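Local coordinates for protein Niban 2 (Homo sapiens, PDB 7CTP) that may help suppress apoptosis and promote melanoma cell invasion, as a Niban-family protein of the cytosol and plasma membrane that contains a PH domain, at residues F157-W162 with F171-E176; G72-H77 with R87-P92; V332-H337 with P501-K506. One frame throughout, in Å; residues are numbered along the deposited sequence.

Contact 1. Residues F157-W162 with F171-E176; sequences FPLILW and FCMMTE
Three backbone hydrogen bonds tie Phe157 and Leu159 to Phe171 and Met173 in an antiparallel pair. Met173 N donates to Phe157 O at 2.9 Å, and Leu159 and Phe171 exchange bonds in both directions. The bond from Leu159 N to Phe171 O is nearly straight at hydrogen (171°), although its donor stands 49° out of the carbonyl plane. At the intervening non-hydrogen-bonded pair, the CA atoms of Pro158 and Cys172 close to 3.9 Å.

Apolar contact follows on the Leu159 side. Met173, bent at chi2 (82°), brings CE to 3.6 Å from Leu159 CD2, while Leu161 CD1 meets the edge of the Phe171 ring at CE2.

The Phe157 ring lies over the Thr175-Glu176 backbone, with Glu176 N 3.5 Å above its centre, and Glu176 CB is 3.6 Å from Phe157 CE1. With an alanine here the ring is gone, and the Thr175-Glu176 peptide would probably lose its apolar cover. Strands 157-162 and 169-173 form a beta hairpin of the PH domain that leads into helix 176-194, N-capped by Thr175 OG1 on Glu178 N.

Cross-strand bonds thus pair alternate residues, Gln179 and Thr155 take up Pro158 O and Met173 O, and the aromatic face adds apolar contact at the helix start.

Contact 2. Residues G72-H77 with R87-P92; sequences GNLFQH and RFSLVP
Four backbone hydrogen bonds join Gly72 and Leu74 to Ser89 and Arg87, two at each hydrogen-bonded pair of this antiparallel hairpin. Gly72 N reaches Ser89 O at 3.0 Å, and Ser89 N returns to Gly72 O. Leu74 N and Arg87 O pair likewise, and the shortest of the four runs from Arg87 N to Leu74 O at 2.7 Å. Between these pairs Asn73 CA adds a C-H...O contact to Arg87 O at 3.5 Å. The axes of the short segments make an angle of 122°, far from antiparallel alignment, which indicates strong twist and coiling.

Among the side chains, polar groups meet carbon. Asn73 OD1 comes in the plane of the Phe88 ring, at its edge, 3.6 Å from Phe88 CD1, with the amide turned 72° from the ring. Phe88 has CG opposite its backbone N (chi1 -180°), a setting that carries CD1 past Gly72 O as well. Gln76 OE1 rests 3.8 Å from Arg87 CG in van der Waals contact, while its hydrogen-bond partner lies just outside the two segments.

Apolar packing is carried by Leu74, whose CD1 lies 3.9 Å from Ser89 CB. Ser89 OG, buried here, has no polar partner in the model. Trp182 of helix 176-194 touches both Leu74 and Ser89, so this face of the hairpin looks toward that helix. Strands 70-77 and 84-91, the first two in chain order, are adjacent within the PH fold, a strongly bent seven-stranded antiparallel barrel capped at one end by a C-terminal helix, here 176-194.

Contact 3. Residues V332-H337 with P501-K506; sequences VCVRNH and PFLLKK
The backbones of Cys333 and Leu503 make the nearest approach, CA to CA 7.2 Å, where the short helical axes pass 10.8 Å apart with their directions 122° from one another. The contact is modest, burying 225 Å² in all, and it rests on side-chain carbon and sulfur.

Cys333 stands in the middle. Its SG, placed opposite the backbone N (chi1 -176°), points across to the other helix and comes within 3.5 Å of Leu503 CD2. Cys333 SG also lies 4.0 Å from Lys506 CB and approaches the Phe502 ring. That sulfur-aromatic contact is oblique, 5.5 Å from SG to the ring centroid and 61° off its normal, so the sulfur does not sit squarely over the ring.

Leu503 works with both of its methyl branches. CD1 is 3.7 Å from Val334 CG2, and CD2 lies between that valine methyl and the cysteine sulfur. The isobutyl end therefore bridges two consecutive residues of segment 332-337. One turn on from Cys333, His337 uses its CB rather than its imidazole, meeting the Phe502 ring at its edge with CE2 3.8 Å away. One face of that ring also carries Lys506 CG of its own helix, offset toward the rim.

Helix 260-337 ends in this region, and Leu503 also touches Val338 just beyond it. Helix 532-555 packs against Val334 and Leu503 through Val544, so three helices converge here, while Leu416 of a loop touches Phe502.

Overall arrangement
Contacts 1 and 2 belong to one antiparallel sheet and both lie in the PH domain, their centres 11 Å apart. Strands 70-77 and 169-173 are neighbours, and the junction is direct: Cys172 N lies 3.0 Å from Phe75 O, a probable hydrogen bond, and Met173 CE packs 3.5 Å from Leu74 CD2. Trp182 of helix 176-194 touches residues of both hairpins. Contact 3 belongs to the helical part of the chain. Its centre is 45 Å from that of contact 1 and 50 Å from that of contact 2, with nearest atoms about 21 Å and 33 Å away respectively, and it lies across the chain's centre from contact 2.

Contact 1. Residues F157-W162 with F171-E176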
loop_
_atom_site.group_PDB
_atom_site.type_symbol
_atom_site.label_atom_id
_atom_site.label_comp_id
_atom_site.label_asym_id
_atom_site.label_seq_id
_atom_site.Cartn_x
_atom_site.Cartn_y
_atom_site.Cartn_z
ATOM N N PHE A 157 -6.943 -25.962 -12.865
ATOM C CA PHE A 157 -6.940 -25.015 -11.751
ATOM C C PHE A 157 -5.675 -24.173 -11.799
ATOM O O PHE A 157 -4.734 -24.388 -11.027
ATOM C CB PHE A 157 -7.077 -25.753 -10.423
ATOM C CG PHE A 157 -8.232 -26.708 -10.404
ATOM C CD1 PHE A 157 -9.533 -26.233 -10.344
ATOM C CD2 PHE A 157 -8.022 -28.073 -10.499
ATOM C CE1 PHE A 157 -10.605 -27.110 -10.351
ATOM C CE2 PHE A 157 -9.087 -28.951 -10.507
ATOM C CZ PHE A 157 -10.377 -28.468 -10.431
ATOM N N PRO A 158 -5.624 -23.199 -12.696
ATOM C CA PRO A 158 -4.439 -22.347 -12.794
ATOM C C PRO A 158 -4.494 -21.200 -11.798
ATOM O O PRO A 158 -5.552 -20.838 -11.275
ATOM C CB PRO A 158 -4.509 -21.833 -14.235
ATOM C CG PRO A 158 -5.993 -21.724 -14.485
ATOM C CD PRO A 158 -6.657 -22.821 -13.680
ATOM N N LEU A 159 -3.313 -20.644 -11.526
ATOM C CA LEU A 159 -3.141 -19.402 -10.778
ATOM C C LEU A 159 -2.023 -18.637 -11.466
ATOM O O LEU A 159 -0.895 -19.133 -11.540
ATOM C CB LEU A 159 -2.779 -19.662 -9.309
ATOM C CG LEU A 159 -3.537 -18.948 -8.189
ATOM C CD1 LEU A 159 -5.022 -19.054 -8.415
ATOM C CD2 LEU A 159 -3.176 -19.558 -6.848
ATOM N N ILE A 160 -2.327 -17.449 -11.980
ATOM C CA ILE A 160 -1.381 -16.663 -12.761
ATOM C C ILE A 160 -1.119 -15.355 -12.034
ATOM O O ILE A 160 -2.057 -14.694 -11.573
ATOM C CB ILE A 160 -1.902 -16.409 -14.190
ATOM C CG1 ILE A 160 -1.968 -17.733 -14.952
ATOM C CG2 ILE A 160 -0.988 -15.416 -14.918
ATOM C CD1 ILE A 160 -2.853 -17.678 -16.179
ATOM N N LEU A 161 0.156 -14.991 -11.918
ATOM C CA LEU A 161 0.560 -13.727 -11.321
ATOM C C LEU A 161 0.940 -12.755 -12.434
ATOM O O LEU A 161 1.909 -12.997 -13.164
ATOM C CB LEU A 161 1.746 -13.932 -10.379
ATOM C CG LEU A 161 1.526 -14.849 -9.180
ATOM C CD1 LEU A 161 2.768 -14.812 -8.291
ATOM C CD2 LEU A 161 0.299 -14.431 -8.414
ATOM N N TRP A 162 0.194 -11.654 -12.541
ATOM C CA TRP A 162 0.414 -10.611 -13.533
ATOM C C TRP A 162 0.916 -9.342 -12.851
ATOM O O TRP A 162 0.500 -9.030 -11.735
ATOM C CB TRP A 162 -0.888 -10.316 -14.284
ATOM C CG TRP A 162 -0.856 -9.121 -15.207
ATOM C CD1 TRP A 162 -0.596 -9.126 -16.552
ATOM C CD2 TRP A 162 -1.133 -7.765 -14.858
ATOM N NE1 TRP A 162 -0.685 -7.852 -17.058
ATOM C CE2 TRP A 162 -1.013 -6.995 -16.037
ATOM C CE3 TRP A 162 -1.469 -7.122 -13.663
ATOM C CZ2 TRP A 162 -1.221 -5.620 -16.052
ATOM C CZ3 TRP A 162 -1.677 -5.751 -13.681
ATOM C CH2 TRP A 162 -1.543 -5.017 -14.864
ATOM N N PHE A 171 1.228 -20.760 -12.687
ATOM C CA PHE A 171 1.148 -21.935 -11.831
ATOM C C PHE A 171 -0.137 -22.693 -12.134
ATOM O O PHE A 171 -1.098 -22.134 -12.663
ATOM C CB PHE A 171 1.147 -21.556 -10.346
ATOM C CG PHE A 171 2.308 -20.698 -9.926
ATOM C CD1 PHE A 171 3.577 -21.235 -9.825
ATOM C CD2 PHE A 171 2.119 -19.363 -9.608
ATOM C CE1 PHE A 171 4.650 -20.443 -9.419
ATOM C CE2 PHE A 171 3.177 -18.571 -9.211
ATOM C CZ PHE A 171 4.446 -19.111 -9.115
ATOM N N CYS A 172 -0.169 -23.975 -11.779
ATOM C CA CYS A 172 -1.464 -24.634 -11.671
ATOM C C CYS A 172 -1.404 -25.653 -10.538
ATOM O O CYS A 172 -0.329 -26.063 -10.084
ATOM C CB CYS A 172 -1.929 -25.253 -13.011
ATOM S SG CYS A 172 -1.002 -26.620 -13.622
ATOM N N MET A 173 -2.587 -25.991 -10.043
ATOM C CA MET A 173 -2.762 -26.899 -8.924
ATOM C C MET A 173 -3.640 -28.065 -9.354
ATOM O O MET A 173 -4.355 -28.005 -10.359
ATOM C CB MET A 173 -3.396 -26.194 -7.719
ATOM C CG MET A 173 -2.528 -25.114 -7.096
ATOM S SD MET A 173 -2.673 -23.566 -8.017
ATOM C CE MET A 173 -1.317 -22.627 -7.337
ATOM N N MET A 174 -3.590 -29.121 -8.554
ATOM C CA MET A 174 -4.262 -30.354 -8.923
ATOM C C MET A 174 -5.747 -30.322 -8.586
ATOM O O MET A 174 -6.551 -30.968 -9.268
ATOM C CB MET A 174 -3.578 -31.519 -8.219
ATOM C CG MET A 174 -3.902 -32.827 -8.813
ATOM S SD MET A 174 -2.465 -33.888 -8.824
ATOM C CE MET A 174 -1.583 -33.375 -7.389
ATOM N N THR A 175 -6.125 -29.578 -7.551
ATOM C CA THR A 175 -7.489 -29.558 -7.048
ATOM C C THR A 175 -7.946 -28.122 -6.850
ATOM O O THR A 175 -7.131 -27.227 -6.593
ATOM C CB THR A 175 -7.606 -30.304 -5.715
ATOM O OG1 THR A 175 -6.858 -29.606 -4.713
ATOM C CG2 THR A 175 -7.068 -31.715 -5.839
ATOM N N GLU A 176 -9.263 -27.915 -6.959
ATOM C CA GLU A 176 -9.835 -26.613 -6.627
ATOM C C GLU A 176 -9.501 -26.214 -5.196
ATOM O O GLU A 176 -9.347 -25.021 -4.905
ATOM C CB GLU A 176 -11.351 -26.627 -6.841
ATOM C CG GLU A 176 -12.037 -25.273 -6.626
ATOM C CD GLU A 176 -13.547 -25.345 -6.775
ATOM O OE1 GLU A 176 -14.132 -24.406 -7.357
ATOM O OE2 GLU A 176 -14.149 -26.333 -6.303
#

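Contact 2. Residues G72-H77 with R87-P92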
loop_
_atom_site.group_PDB
_atom_site.type_symbol
_atom_site.label_atom_id
_atom_site.label_comp_id
_atom_site.label_asym_id
_atom_site.label_seq_id
_atom_site.Cartn_x
_atom_site.Cartn_y
_atom_site.Cartn_z
ATOM N N GLY A 72 3.868 -26.021 -0.156
ATOM C CA GLY A 72 3.201 -27.101 -0.858
ATOM C C GLY A 72 3.766 -27.206 -2.253
ATOM O O GLY A 72 4.510 -26.333 -2.713
ATOM N N ASN A 73 3.407 -28.297 -2.924
ATOM C CA ASN A 73 3.874 -28.516 -4.284
ATOM C C ASN A 73 2.941 -27.847 -5.281
ATOM O O ASN A 73 1.719 -27.832 -5.099
ATOM C CB ASN A 73 3.980 -30.009 -4.590
ATOM C CG ASN A 73 5.064 -30.695 -3.783
ATOM O OD1 ASN A 73 6.120 -30.118 -3.515
ATOM N ND2 ASN A 73 4.805 -31.938 -3.389
ATOM N N LEU A 74 3.536 -27.279 -6.328
ATOM C CA LEU A 74 2.827 -26.625 -7.417
ATOM C C LEU A 74 3.457 -27.049 -8.729
ATOM O O LEU A 74 4.614 -27.476 -8.771
ATOM C CB LEU A 74 2.912 -25.093 -7.328
ATOM C CG LEU A 74 2.331 -24.391 -6.113
ATOM C CD1 LEU A 74 2.364 -22.884 -6.274
ATOM C CD2 LEU A 74 0.925 -24.884 -5.932
ATOM N N PHE A 75 2.702 -26.898 -9.811
ATOM C CA PHE A 75 3.300 -26.902 -11.132
ATOM C C PHE A 75 3.554 -25.462 -11.557
ATOM O O PHE A 75 2.731 -24.581 -11.298
ATOM C CB PHE A 75 2.398 -27.607 -12.137
ATOM C CG PHE A 75 2.116 -29.032 -11.784
ATOM C CD1 PHE A 75 3.149 -29.952 -11.697
ATOM C CD2 PHE A 75 0.824 -29.452 -11.533
ATOM C CE1 PHE A 75 2.895 -31.276 -11.376
ATOM C CE2 PHE A 75 0.560 -30.775 -11.205
ATOM C CZ PHE A 75 1.600 -31.685 -11.126
ATOM N N GLN A 76 4.712 -25.217 -12.166
ATOM C CA GLN A 76 5.059 -23.897 -12.688
ATOM C C GLN A 76 5.519 -24.005 -14.132
ATOM O O GLN A 76 6.352 -24.853 -14.466
ATOM C CB GLN A 76 6.154 -23.226 -11.856
ATOM C CG GLN A 76 6.379 -21.774 -12.274
ATOM C CD GLN A 76 7.726 -21.221 -11.848
ATOM O OE1 GLN A 76 8.594 -21.953 -11.370
ATOM N NE2 GLN A 76 7.911 -19.916 -12.036
ATOM N N HIS A 77 4.984 -23.138 -14.983
ATOM C CA HIS A 77 5.457 -23.058 -16.357
ATOM C C HIS A 77 6.838 -22.418 -16.383
ATOM O O HIS A 77 7.051 -21.369 -15.769
ATOM C CB HIS A 77 4.478 -22.247 -17.195
ATOM C CG HIS A 77 4.845 -22.158 -18.641
ATOM N ND1 HIS A 77 5.632 -21.145 -19.152
ATOM C CD2 HIS A 77 4.526 -22.955 -19.688
ATOM C CE1 HIS A 77 5.780 -21.323 -20.453
ATOM N NE2 HIS A 77 5.119 -22.413 -20.804
ATOM N N ARG A 87 7.265 -27.735 -8.582
ATOM C CA ARG A 87 8.116 -26.908 -7.747
ATOM C C ARG A 87 7.596 -26.969 -6.324
ATOM O O ARG A 87 6.385 -26.882 -6.097
ATOM C CB ARG A 87 8.152 -25.446 -8.228
ATOM C CG ARG A 87 8.938 -25.221 -9.504
ATOM C CD ARG A 87 10.432 -25.128 -9.237
ATOM N NE ARG A 87 11.196 -24.957 -10.467
ATOM C CZ ARG A 87 11.582 -25.956 -11.254
ATOM N NH1 ARG A 87 11.279 -27.208 -10.938
ATOM N NH2 ARG A 87 12.274 -25.701 -12.354
ATOM N N PHE A 88 8.504 -27.149 -5.371
ATOM C CA PHE A 88 8.149 -26.962 -3.974
ATOM C C PHE A 88 8.129 -25.468 -3.702
ATOM O O PHE A 88 9.148 -24.789 -3.872
ATOM C CB PHE A 88 9.129 -27.665 -3.041
ATOM C CG PHE A 88 8.797 -27.497 -1.588
ATOM C CD1 PHE A 88 7.621 -28.012 -1.066
ATOM C CD2 PHE A 88 9.651 -26.803 -0.744
ATOM C CE1 PHE A 88 7.310 -27.845 0.282
ATOM C CE2 PHE A 88 9.344 -26.633 0.603
ATOM C CZ PHE A 88 8.179 -27.153 1.114
ATOM N N SER A 89 6.968 -24.955 -3.315
ATOM C CA SER A 89 6.745 -23.523 -3.190
ATOM C C SER A 89 6.533 -23.192 -1.722
ATOM O O SER A 89 5.716 -23.829 -1.051
ATOM C CB SER A 89 5.544 -23.093 -4.033
ATOM O OG SER A 89 5.030 -21.853 -3.591
ATOM N N LEU A 90 7.272 -22.204 -1.223
ATOM C CA LEU A 90 7.303 -21.892 0.198
ATOM C C LEU A 90 7.109 -20.398 0.392
ATOM O O LEU A 90 7.704 -19.593 -0.332
ATOM C CB LEU A 90 8.632 -22.342 0.824
ATOM C CG LEU A 90 8.814 -22.356 2.347
ATOM C CD1 LEU A 90 9.893 -23.350 2.708
ATOM C CD2 LEU A 90 9.177 -20.985 2.894
ATOM N N VAL A 91 6.288 -20.035 1.370
ATOM C CA VAL A 91 6.106 -18.635 1.743
ATOM C C VAL A 91 6.738 -18.405 3.111
ATOM O O VAL A 91 6.164 -18.810 4.130
ATOM C CB VAL A 91 4.625 -18.239 1.761
ATOM C CG1 VAL A 91 4.480 -16.807 2.270
ATOM C CG2 VAL A 91 4.027 -18.374 0.363
ATOM N N PRO A 92 7.899 -17.756 3.185
ATOM C CA PRO A 92 8.531 -17.512 4.490
ATOM C C PRO A 92 7.808 -16.473 5.328
ATOM O O PRO A 92 6.806 -15.891 4.906
ATOM C CB PRO A 92 9.937 -17.020 4.117
ATOM C CG PRO A 92 10.114 -17.320 2.665
ATOM C CD PRO A 92 8.740 -17.290 2.072
#

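Contact 3. Residues V332-H337 with P501-K506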
loop_
_atom_site.group_PDB
_atom_site.type_symbol
_atom_site.label_atom_id
_atom_site.label_comp_id
_atom_site.label_asym_id
_atom_site.label_seq_id
_atom_site.Cartn_x
_atom_site.Cartn_y
_atom_site.Cartn_z
ATOM N N VAL A 332 -16.174 28.001 -4.411
ATOM C CA VAL A 332 -17.230 27.753 -5.389
ATOM C C VAL A 332 -17.111 26.342 -5.942
ATOM O O VAL A 332 -18.113 25.640 -6.122
ATOM C CB VAL A 332 -17.193 28.802 -6.516
ATOM C CG1 VAL A 332 -18.098 28.355 -7.676
ATOM C CG2 VAL A 332 -17.621 30.171 -6.003
ATOM N N CYS A 333 -15.874 25.894 -6.201
ATOM C CA CYS A 333 -15.690 24.583 -6.814
ATOM C C CYS A 333 -16.072 23.483 -5.827
ATOM O O CYS A 333 -16.700 22.487 -6.206
ATOM C CB CYS A 333 -14.244 24.445 -7.315
ATOM S SG CYS A 333 -13.876 22.896 -8.218
ATOM N N VAL A 334 -15.756 23.675 -4.540
ATOM C CA VAL A 334 -16.182 22.707 -3.530
ATOM C C VAL A 334 -17.703 22.678 -3.422
ATOM O O VAL A 334 -18.323 21.608 -3.374
ATOM C CB VAL A 334 -15.544 23.027 -2.167
ATOM C CG1 VAL A 334 -16.201 22.195 -1.083
ATOM C CG2 VAL A 334 -14.043 22.768 -2.208
ATOM N N ARG A 335 -18.327 23.858 -3.355
ATOM C CA ARG A 335 -19.772 23.908 -3.155
ATOM C C ARG A 335 -20.504 23.255 -4.315
ATOM O O ARG A 335 -21.465 22.502 -4.110
ATOM C CB ARG A 335 -20.244 25.353 -2.977
ATOM C CG ARG A 335 -20.991 25.590 -1.664
ATOM C CD ARG A 335 -20.844 27.032 -1.184
ATOM N NE ARG A 335 -20.895 27.964 -2.300
ATOM C CZ ARG A 335 -20.187 29.082 -2.384
ATOM N NH1 ARG A 335 -20.306 29.851 -3.453
ATOM N NH2 ARG A 335 -19.375 29.441 -1.394
ATOM N N ASN A 336 -20.042 23.501 -5.537
ATOM C CA ASN A 336 -20.769 23.053 -6.714
ATOM C C ASN A 336 -20.410 21.641 -7.146
ATOM O O ASN A 336 -21.263 20.940 -7.701
ATOM C CB ASN A 336 -20.520 24.008 -7.881
ATOM C CG ASN A 336 -21.083 25.386 -7.627
ATOM O OD1 ASN A 336 -21.655 25.635 -6.565
ATOM N ND2 ASN A 336 -20.907 26.295 -8.588
ATOM N N HIS A 337 -19.178 21.199 -6.893
ATOM C CA HIS A 337 -18.665 20.004 -7.544
ATOM C C HIS A 337 -18.100 18.951 -6.603
ATOM O O HIS A 337 -17.773 17.854 -7.075
ATOM C CB HIS A 337 -17.586 20.394 -8.573
ATOM C CG HIS A 337 -18.070 21.366 -9.603
ATOM N ND1 HIS A 337 -19.021 21.035 -10.545
ATOM C CD2 HIS A 337 -17.760 22.665 -9.821
ATOM C CE1 HIS A 337 -19.270 22.087 -11.306
ATOM N NE2 HIS A 337 -18.522 23.091 -10.887
ATOM N N PRO A 501 -7.176 16.027 -5.214
ATOM C CA PRO A 501 -6.626 15.997 -6.586
ATOM C C PRO A 501 -7.600 16.526 -7.614
ATOM O O PRO A 501 -7.194 17.158 -8.600
ATOM C CB PRO A 501 -6.319 14.512 -6.817
ATOM C CG PRO A 501 -6.135 13.955 -5.455
ATOM C CD PRO A 501 -7.144 14.683 -4.606
ATOM N N PHE A 502 -8.892 16.275 -7.396
ATOM C CA PHE A 502 -9.919 16.831 -8.267
ATOM C C PHE A 502 -9.882 18.358 -8.257
ATOM O O PHE A 502 -9.870 18.998 -9.317
ATOM C CB PHE A 502 -11.287 16.317 -7.825
ATOM C CG PHE A 502 -12.437 16.940 -8.564
ATOM C CD1 PHE A 502 -12.821 16.452 -9.798
ATOM C CD2 PHE A 502 -13.126 18.018 -8.021
ATOM C CE1 PHE A 502 -13.885 17.029 -10.490
ATOM C CE2 PHE A 502 -14.187 18.599 -8.702
ATOM C CZ PHE A 502 -14.563 18.101 -9.942
ATOM N N LEU A 503 -9.866 18.952 -7.065
ATOM C CA LEU A 503 -9.851 20.409 -6.946
ATOM C C LEU A 503 -8.583 21.000 -7.541
ATOM O O LEU A 503 -8.623 22.024 -8.234
ATOM C CB LEU A 503 -9.973 20.810 -5.479
ATOM C CG LEU A 503 -11.327 20.599 -4.819
ATOM C CD1 LEU A 503 -11.143 20.752 -3.324
ATOM C CD2 LEU A 503 -12.345 21.594 -5.359
ATOM N N LEU A 504 -7.434 20.384 -7.246
ATOM C CA LEU A 504 -6.180 20.919 -7.756
ATOM C C LEU A 504 -6.166 20.921 -9.277
ATOM O O LEU A 504 -5.694 21.879 -9.897
ATOM C CB LEU A 504 -5.009 20.111 -7.198
ATOM C CG LEU A 504 -4.786 20.283 -5.691
ATOM C CD1 LEU A 504 -3.626 19.400 -5.248
ATOM C CD2 LEU A 504 -4.528 21.749 -5.325
ATOM N N LYS A 505 -6.710 19.874 -9.893
ATOM C CA LYS A 505 -6.772 19.825 -11.349
ATOM C C LYS A 505 -7.688 20.913 -11.898
ATOM O O LYS A 505 -7.327 21.617 -12.849
ATOM C CB LYS A 505 -7.229 18.449 -11.817
ATOM C CG LYS A 505 -7.206 18.334 -13.336
ATOM C CD LYS A 505 -7.889 17.073 -13.811
ATOM C CE LYS A 505 -6.860 16.014 -14.177
ATOM N NZ LYS A 505 -7.435 14.641 -14.125
ATOM N N LYS A 506 -8.868 21.084 -11.295
ATOM C CA LYS A 506 -9.784 22.134 -11.744
ATOM C C LYS A 506 -9.168 23.517 -11.567
ATOM O O LYS A 506 -9.354 24.406 -12.412
ATOM C CB LYS A 506 -11.105 22.040 -10.982
ATOM C CG LYS A 506 -11.921 20.788 -11.274
ATOM C CD LYS A 506 -12.395 20.743 -12.721
ATOM C CE LYS A 506 -13.165 19.441 -12.996
ATOM N NZ LYS A 506 -13.299 19.181 -14.461
#